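Local atomic coordinates of DUF5348 domain-containing protein (Ruminococcus gnavus, PDB entry 3NRL), a protein that is of unknown function but folds as a small all-beta DUF5348 domain that pairs with a second copy of itself in the crystal. Residues G16-R21 / R65-R70; I20-D23 / F27-G30; P47-M52 / Y57-N62. One frame throughout, in Å; residues are numbered along the deposited sequence.

Interaction 1: G16-R21 / R65-R70; sequences GRYDIR and RLDGLR. With SO4 (sulfate ion), chain C.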
# COMPACT_ATOMS: atom_id res chain seq x y z
N GLY A 16 -1.93 -7.77 -13.45
CA GLY A 16 -2.18 -6.36 -13.69
C GLY A 16 -3.40 -5.78 -13.01
O GLY A 16 -4.13 -4.99 -13.59
N ARG A 17 -3.61 -6.17 -11.76
CA ARG A 17 -4.74 -5.71 -10.97
C ARG A 17 -4.28 -5.14 -9.64
O ARG A 17 -3.19 -5.45 -9.15
CB ARG A 17 -5.70 -6.86 -10.67
CG ARG A 17 -6.32 -7.53 -11.88
CD ARG A 17 -7.15 -8.72 -11.43
NE ARG A 17 -7.86 -9.36 -12.53
CZ ARG A 17 -8.86 -8.80 -13.20
NH1 ARG A 17 -9.28 -7.58 -12.87
NH2 ARG A 17 -9.44 -9.45 -14.19
N TYR A 18 -5.13 -4.30 -9.07
CA TYR A 18 -4.86 -3.73 -7.76
C TYR A 18 -5.43 -4.74 -6.79
O TYR A 18 -6.33 -5.50 -7.14
CB TYR A 18 -5.56 -2.37 -7.61
CG TYR A 18 -4.67 -1.22 -8.00
CD1 TYR A 18 -3.75 -0.69 -7.10
CD2 TYR A 18 -4.66 -0.73 -9.31
CE1 TYR A 18 -2.84 0.30 -7.48
CE2 TYR A 18 -3.76 0.25 -9.71
CZ TYR A 18 -2.86 0.76 -8.79
OH TYR A 18 -1.96 1.72 -9.19
N ASP A 19 -4.89 -4.78 -5.58
CA ASP A 19 -5.37 -5.73 -4.59
C ASP A 19 -5.39 -5.04 -3.24
O ASP A 19 -4.90 -3.93 -3.09
CB ASP A 19 -4.47 -6.96 -4.57
CG ASP A 19 -5.09 -8.13 -3.81
OD1 ASP A 19 -6.29 -8.06 -3.47
OD2 ASP A 19 -4.37 -9.12 -3.58
N ILE A 20 -5.97 -5.72 -2.25
CA ILE A 20 -6.06 -5.16 -0.92
C ILE A 20 -5.46 -6.09 0.12
O ILE A 20 -5.83 -7.26 0.20
CB ILE A 20 -7.51 -4.88 -0.54
CG1 ILE A 20 -8.10 -3.80 -1.47
CG2 ILE A 20 -7.59 -4.44 0.92
CD1 ILE A 20 -9.57 -3.59 -1.30
N ARG A 21 -4.53 -5.57 0.91
CA ARG A 21 -3.92 -6.36 1.96
C ARG A 21 -4.64 -6.03 3.26
O ARG A 21 -4.61 -4.88 3.73
CB ARG A 21 -2.44 -6.01 2.11
CG ARG A 21 -1.82 -6.67 3.33
CD ARG A 21 -0.68 -5.85 3.88
NE ARG A 21 0.56 -6.07 3.16
CZ ARG A 21 1.17 -7.25 3.07
NH1 ARG A 21 0.64 -8.30 3.68
NH2 ARG A 21 2.32 -7.37 2.41
N ARG A 65 -2.45 8.93 -7.44
CA ARG A 65 -2.23 7.52 -7.73
C ARG A 65 -2.98 6.68 -6.70
O ARG A 65 -3.30 7.17 -5.62
CB ARG A 65 -0.74 7.18 -7.70
CG ARG A 65 -0.10 7.24 -6.32
CD ARG A 65 1.22 6.49 -6.34
NE ARG A 65 2.36 7.35 -6.63
CZ ARG A 65 3.51 6.93 -7.14
NH1 ARG A 65 3.69 5.64 -7.44
NH2 ARG A 65 4.50 7.78 -7.33
N LEU A 66 -3.24 5.43 -7.04
CA LEU A 66 -3.98 4.53 -6.15
C LEU A 66 -3.11 3.81 -5.11
O LEU A 66 -3.60 3.34 -4.09
CB LEU A 66 -4.72 3.47 -6.98
CG LEU A 66 -6.04 3.84 -7.66
CD1 LEU A 66 -5.82 5.03 -8.58
CD2 LEU A 66 -6.57 2.64 -8.45
N ASP A 67 -1.81 3.74 -5.38
CA ASP A 67 -0.88 3.04 -4.50
C ASP A 67 -0.80 3.51 -3.06
O ASP A 67 -0.53 4.68 -2.79
CB ASP A 67 0.51 3.09 -5.13
CG ASP A 67 0.47 2.90 -6.63
OD1 ASP A 67 0.31 1.75 -7.09
OD2 ASP A 67 0.58 3.92 -7.34
N GLY A 68 -1.01 2.58 -2.14
CA GLY A 68 -0.91 2.89 -0.73
C GLY A 68 -2.11 3.49 -0.03
O GLY A 68 -2.04 3.78 1.16
N LEU A 69 -3.21 3.67 -0.74
CA LEU A 69 -4.40 4.24 -0.11
C LEU A 69 -4.95 3.29 0.94
O LEU A 69 -4.84 2.07 0.80
CB LEU A 69 -5.48 4.49 -1.16
CG LEU A 69 -5.26 5.59 -2.20
CD1 LEU A 69 -6.37 5.54 -3.24
CD2 LEU A 69 -5.23 6.96 -1.51
N ARG A 70 -5.53 3.84 2.00
CA ARG A 70 -6.14 3.00 3.03
C ARG A 70 -7.58 2.84 2.59
O ARG A 70 -8.25 3.82 2.28
CB ARG A 70 -6.05 3.65 4.41
CG ARG A 70 -4.84 3.18 5.20
CD ARG A 70 -4.40 4.18 6.26
NE ARG A 70 -3.29 3.65 7.05
CZ ARG A 70 -2.45 4.40 7.76
NH1 ARG A 70 -2.59 5.72 7.78
NH2 ARG A 70 -1.48 3.83 8.45
S SO4 C . -12.07 -7.16 -15.23
O1 SO4 C . -11.45 -6.51 -14.07
O2 SO4 C . -11.19 -8.23 -15.73
O3 SO4 C . -13.37 -7.74 -14.83
O4 SO4 C . -12.29 -6.17 -16.30
O HOH W 1 -2.40 4.73 -9.73
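Tyr18 lies across Leu66 and Asp67, its ring meeting one through a face and the other at an edge. The apolar part is a CH-pi contact: Leu66 CD2 sits over the ring of Tyr18, 4.0 Å from the centroid and 16° off the normal, while Leu66 CB comes within 3.7 Å of Tyr18 CE1. The polar part gathers at the hydroxyl. Tyr18 OH is 3.1 Å from Asp67 OD1, which lies near the ring plane. Water 1 lies 3.1 Å from Tyr18 OH and accepts the N-H of Leu66 at 2.9 Å, linking hydroxyl and turn backbone. A phenylalanine in its place would probably keep the face contact with Leu66 but leave Asp67 OD1 and this water without their hydroxyl partner. Apart from the ring, Arg17 is extended from CG to NE (chi2 175°, chi3 176°), which carries its guanidinium out to a sulfate, probably from the crystallisation liquor. Two nearly straight hydrogen bonds, Arg17 NH1 to O1 (2.7 Å) and NH2 to O2 (2.6 Å), hold the ion in the guanidinium plane. Trp56 meets the Tyr18 ring edge-to-face. Residues 66 to 69 form a type II beta turn with Gly68 third, and Tyr18 docks strand 17-23 onto it inside the all-beta domain.

Interaction 2: I20-D23 / F27-G30; sequences IRFD and FYGG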
# COMPACT_ATOMS: atom_id res chain seq x y z
N ILE A 20 -5.97 -5.72 -2.25
CA ILE A 20 -6.06 -5.16 -0.92
C ILE A 20 -5.46 -6.09 0.12
O ILE A 20 -5.83 -7.26 0.20
CB ILE A 20 -7.51 -4.88 -0.54
CG1 ILE A 20 -8.10 -3.80 -1.47
CG2 ILE A 20 -7.59 -4.44 0.92
CD1 ILE A 20 -9.57 -3.59 -1.30
N ARG A 21 -4.53 -5.57 0.91
CA ARG A 21 -3.92 -6.36 1.96
C ARG A 21 -4.64 -6.03 3.26
O ARG A 21 -4.61 -4.88 3.73
CB ARG A 21 -2.44 -6.01 2.11
CG ARG A 21 -1.82 -6.67 3.33
CD ARG A 21 -0.68 -5.85 3.88
NE ARG A 21 0.56 -6.07 3.16
CZ ARG A 21 1.17 -7.25 3.07
NH1 ARG A 21 0.64 -8.30 3.68
NH2 ARG A 21 2.32 -7.37 2.41
N PHE A 22 -5.30 -7.02 3.84
CA PHE A 22 -6.04 -6.83 5.09
C PHE A 22 -5.19 -7.17 6.31
O PHE A 22 -5.29 -6.52 7.35
CB PHE A 22 -7.29 -7.70 5.10
CG PHE A 22 -8.32 -7.31 4.08
CD1 PHE A 22 -8.93 -6.06 4.14
CD2 PHE A 22 -8.68 -8.19 3.08
CE1 PHE A 22 -9.90 -5.71 3.20
CE2 PHE A 22 -9.65 -7.85 2.14
CZ PHE A 22 -10.26 -6.60 2.20
N ASP A 23 -4.36 -8.20 6.17
CA ASP A 23 -3.52 -8.65 7.27
C ASP A 23 -2.14 -8.98 6.73
O ASP A 23 -1.91 -8.94 5.52
CB ASP A 23 -4.14 -9.89 7.92
CG ASP A 23 -4.04 -9.88 9.42
OD1 ASP A 23 -2.91 -9.73 9.94
OD2 ASP A 23 -5.08 -10.02 10.09
N PHE A 27 -5.05 -11.37 1.88
CA PHE A 27 -5.28 -10.48 0.74
C PHE A 27 -6.67 -10.69 0.15
O PHE A 27 -7.25 -11.76 0.29
CB PHE A 27 -4.22 -10.74 -0.33
CG PHE A 27 -2.81 -10.49 0.13
CD1 PHE A 27 -2.17 -9.30 -0.18
CD2 PHE A 27 -2.13 -11.44 0.88
CE1 PHE A 27 -0.87 -9.05 0.25
CE2 PHE A 27 -0.83 -11.20 1.32
CZ PHE A 27 -0.20 -10.00 1.01
N TYR A 28 -7.20 -9.67 -0.52
CA TYR A 28 -8.52 -9.76 -1.13
C TYR A 28 -8.51 -10.73 -2.31
O TYR A 28 -9.49 -11.44 -2.55
CB TYR A 28 -9.00 -8.38 -1.59
CG TYR A 28 -10.38 -8.39 -2.20
CD1 TYR A 28 -11.50 -8.68 -1.43
CD2 TYR A 28 -10.56 -8.13 -3.56
CE1 TYR A 28 -12.77 -8.72 -1.99
CE2 TYR A 28 -11.83 -8.16 -4.13
CZ TYR A 28 -12.93 -8.46 -3.34
OH TYR A 28 -14.18 -8.51 -3.90
N GLY A 29 -7.41 -10.75 -3.06
CA GLY A 29 -7.31 -11.66 -4.19
C GLY A 29 -7.34 -10.98 -5.55
O GLY A 29 -7.15 -11.64 -6.57
N GLY A 30 -7.59 -9.68 -5.57
CA GLY A 30 -7.63 -8.96 -6.83
C GLY A 30 -8.96 -8.29 -7.09
O GLY A 30 -10.01 -8.93 -7.11
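Arg21 and Phe27 form an antiparallel non-hydrogen-bonded pair, and their side chains run side by side in the same direction. From CB outward the arginine follows the aromatic ring: CB is 3.9 Å from Phe27 CE1, and CG is 4.0 Å from that same ring atom. With CG anti to the backbone N (chi1 172°), the chain sets out alongside the ring, then bends at chi3 to bring its guanidinium to the far end. On the way, Arg21 NE makes a weak hydrogen bond with Asp67 O of the second subunit. Phe27 CZ comes over one face of the guanidinium, 3.7 Å from Arg21 CZ and 3.3 Å from NH1; the planes are 53° apart, so the groups are inclined and do not stack. NH1 also donates to Asp23 O at 3.2 Å, with the acceptor in the guanidinium plane, which restrains rotation of the group. Arg21 NH2 stays 3.9 Å from Phe27 CZ. Next to this pair along the strand, Tyr28 N donates to Ile20 O at 2.9 Å, and Phe22 CE2 rests on Tyr28 CB at 3.8 Å. Phe22 and Asp23 form a classic beta bulge opposite strand 26-27. Strand 17-23 lies between that short edge strand and strand 6-12, where Arg21 is backbone-bonded to Thr8.

Interaction 3: P47-M52 / Y57-N62; sequences PVRIEM and YLVGLN
Glu51 and Tyr57 pair across the hairpin as a hydrogen-bonded antiparallel couple, with Glu51 N to Tyr57 O and Tyr57 N to Glu51 O both at 3.0 Å. Arg49 and Val59 form the next such couple, its bond from Val59 N to Arg49 O nearly straight at 176°. Side chains then close over these rungs. Tyr57 has CG between its backbone N and carbonyl carbon (chi1 67°), which folds the ring back across the neighbouring strand; Glu51 CB lies over one ring face, 3.5 Å from Tyr57 CZ. On this same side of the sheet the guanidinium of Arg49 covers Val59, its NH2 3.9 Å from Val59 CG2. The other side of the sheet is apolar: Ile50 CB meets Leu58 CD2, and Val48 CG1 meets Leu61 CB at 3.8 Å. Past the last rung the chain turns at Gly60, where a CB would collide with Pro47 O.

A second shell fixes these groups. Arg49 NE donates to Glu51 OE2 at 2.7 Å in a salt bridge, with the acceptor in the guanidinium plane and using its anti lone pair; this holds the arginine turned broadside to the valine. Water 2 spans the parting strands, donating to Pro47 O and to Gly60 O.

Strand 56-59 is an outermost strand of the sheet within this chain, and strand 44-52 lies between it and strand 36-41. Val48 is backbone-bonded to Phe37 on that inner neighbour, while Leu58 packs against Leu66 and Leu69 of the loop before strand 70-72.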
# COMPACT_ATOMS: atom_id res chain seq x y z
N PRO A 47 -16.69 7.06 -0.71
CA PRO A 47 -17.10 5.94 -1.56
C PRO A 47 -16.53 6.06 -2.97
O PRO A 47 -16.66 7.10 -3.62
CB PRO A 47 -18.62 6.03 -1.55
CG PRO A 47 -18.85 7.50 -1.45
CD PRO A 47 -17.84 7.92 -0.39
N VAL A 48 -15.89 4.99 -3.44
CA VAL A 48 -15.32 5.00 -4.78
C VAL A 48 -15.62 3.70 -5.49
O VAL A 48 -16.11 2.74 -4.89
CB VAL A 48 -13.79 5.19 -4.75
CG1 VAL A 48 -13.42 6.46 -4.02
CG2 VAL A 48 -13.13 3.99 -4.07
N ARG A 49 -15.32 3.68 -6.79
CA ARG A 49 -15.51 2.49 -7.61
C ARG A 49 -14.24 2.41 -8.45
O ARG A 49 -13.80 3.43 -8.98
CB ARG A 49 -16.74 2.65 -8.51
CG ARG A 49 -17.14 1.39 -9.26
CD ARG A 49 -18.46 1.54 -10.02
NE ARG A 49 -18.36 2.43 -11.18
CZ ARG A 49 -18.92 3.63 -11.26
NH1 ARG A 49 -19.63 4.11 -10.25
NH2 ARG A 49 -18.76 4.37 -12.35
N ILE A 50 -13.63 1.24 -8.54
CA ILE A 50 -12.43 1.13 -9.34
C ILE A 50 -12.81 0.70 -10.75
O ILE A 50 -13.65 -0.18 -10.93
CB ILE A 50 -11.40 0.14 -8.73
CG1 ILE A 50 -10.09 0.23 -9.51
CG2 ILE A 50 -11.95 -1.28 -8.75
CD1 ILE A 50 -8.91 -0.40 -8.80
N GLU A 51 -12.20 1.33 -11.74
CA GLU A 51 -12.49 1.03 -13.14
C GLU A 51 -11.20 0.98 -13.94
O GLU A 51 -10.13 1.34 -13.45
CB GLU A 51 -13.40 2.11 -13.73
CG GLU A 51 -14.77 2.20 -13.09
CD GLU A 51 -15.67 1.01 -13.41
OE1 GLU A 51 -15.25 0.12 -14.17
OE2 GLU A 51 -16.80 0.98 -12.88
N MSE A 52 -11.32 0.53 -15.19
CA MSE A 52 -10.17 0.42 -16.08
C MSE A 52 -10.40 1.17 -17.38
O MSE A 52 -11.36 0.90 -18.11
CB MSE A 52 -9.89 -1.05 -16.40
CG MSE A 52 -8.85 -1.26 -17.49
SE MSE A 52 -7.18 -0.87 -16.96
CE MSE A 52 -6.67 -2.46 -16.43
N TYR A 57 -8.20 3.42 -12.46
CA TYR A 57 -8.49 4.71 -11.86
C TYR A 57 -9.70 4.59 -10.94
O TYR A 57 -10.45 3.61 -11.00
CB TYR A 57 -8.76 5.76 -12.94
CG TYR A 57 -10.02 5.53 -13.74
CD1 TYR A 57 -11.22 6.15 -13.39
CD2 TYR A 57 -10.02 4.69 -14.86
CE1 TYR A 57 -12.38 5.96 -14.13
CE2 TYR A 57 -11.18 4.48 -15.61
CZ TYR A 57 -12.35 5.13 -15.24
OH TYR A 57 -13.49 4.94 -15.98
N LEU A 58 -9.89 5.58 -10.08
CA LEU A 58 -11.02 5.55 -9.17
C LEU A 58 -12.08 6.58 -9.53
O LEU A 58 -11.77 7.72 -9.87
CB LEU A 58 -10.55 5.79 -7.73
CG LEU A 58 -9.48 4.85 -7.17
CD1 LEU A 58 -9.16 5.25 -5.73
CD2 LEU A 58 -9.96 3.41 -7.24
N VAL A 59 -13.33 6.16 -9.48
CA VAL A 59 -14.44 7.06 -9.73
C VAL A 59 -14.89 7.46 -8.33
O VAL A 59 -15.07 6.60 -7.47
CB VAL A 59 -15.62 6.36 -10.45
CG1 VAL A 59 -16.84 7.27 -10.46
CG2 VAL A 59 -15.22 5.99 -11.87
N GLY A 60 -15.05 8.76 -8.09
CA GLY A 60 -15.50 9.21 -6.79
C GLY A 60 -14.49 9.97 -5.97
O GLY A 60 -14.83 10.56 -4.95
N LEU A 61 -13.24 9.97 -6.41
CA LEU A 61 -12.19 10.66 -5.69
C LEU A 61 -11.00 10.94 -6.59
O LEU A 61 -10.52 10.05 -7.30
CB LEU A 61 -11.75 9.81 -4.49
CG LEU A 61 -10.64 10.33 -3.56
CD1 LEU A 61 -11.07 11.63 -2.89
CD2 LEU A 61 -10.34 9.27 -2.52
N ASN A 62 -10.53 12.18 -6.58
CA ASN A 62 -9.38 12.54 -7.39
C ASN A 62 -8.11 12.31 -6.57
O ASN A 62 -7.91 12.93 -5.53
CB ASN A 62 -9.48 14.01 -7.82
CG ASN A 62 -10.56 14.24 -8.87
OD1 ASN A 62 -11.17 15.31 -8.92
ND2 ASN A 62 -10.80 13.23 -9.71
O HOH W 2 -17.14 9.89 -3.68

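Overall arrangement
From the N terminus, strand 17-23 is the first to enter a contact. Interaction 2 closes the shortest loop, folding the chain back at once to add the edge strand 26-27, and it shares Ile20 and Arg21 with interaction 1. Further on, interaction 3 closes the hairpin of strands 44-52 and 56-59 toward the other end of the sheet. Interaction 1 closes last and spans the longest range: interaction 3 lies wholly within that span, while interaction 2 starts on its first strand and ends within it. Ile50 CD1 touches both Leu66 and Tyr18, linking interactions 1 and 3, whereas interactions 2 and 3 stay about 8 Å apart at their nearest atoms. The central contact joins strand 17-23 to the loop leading into strand 70-72.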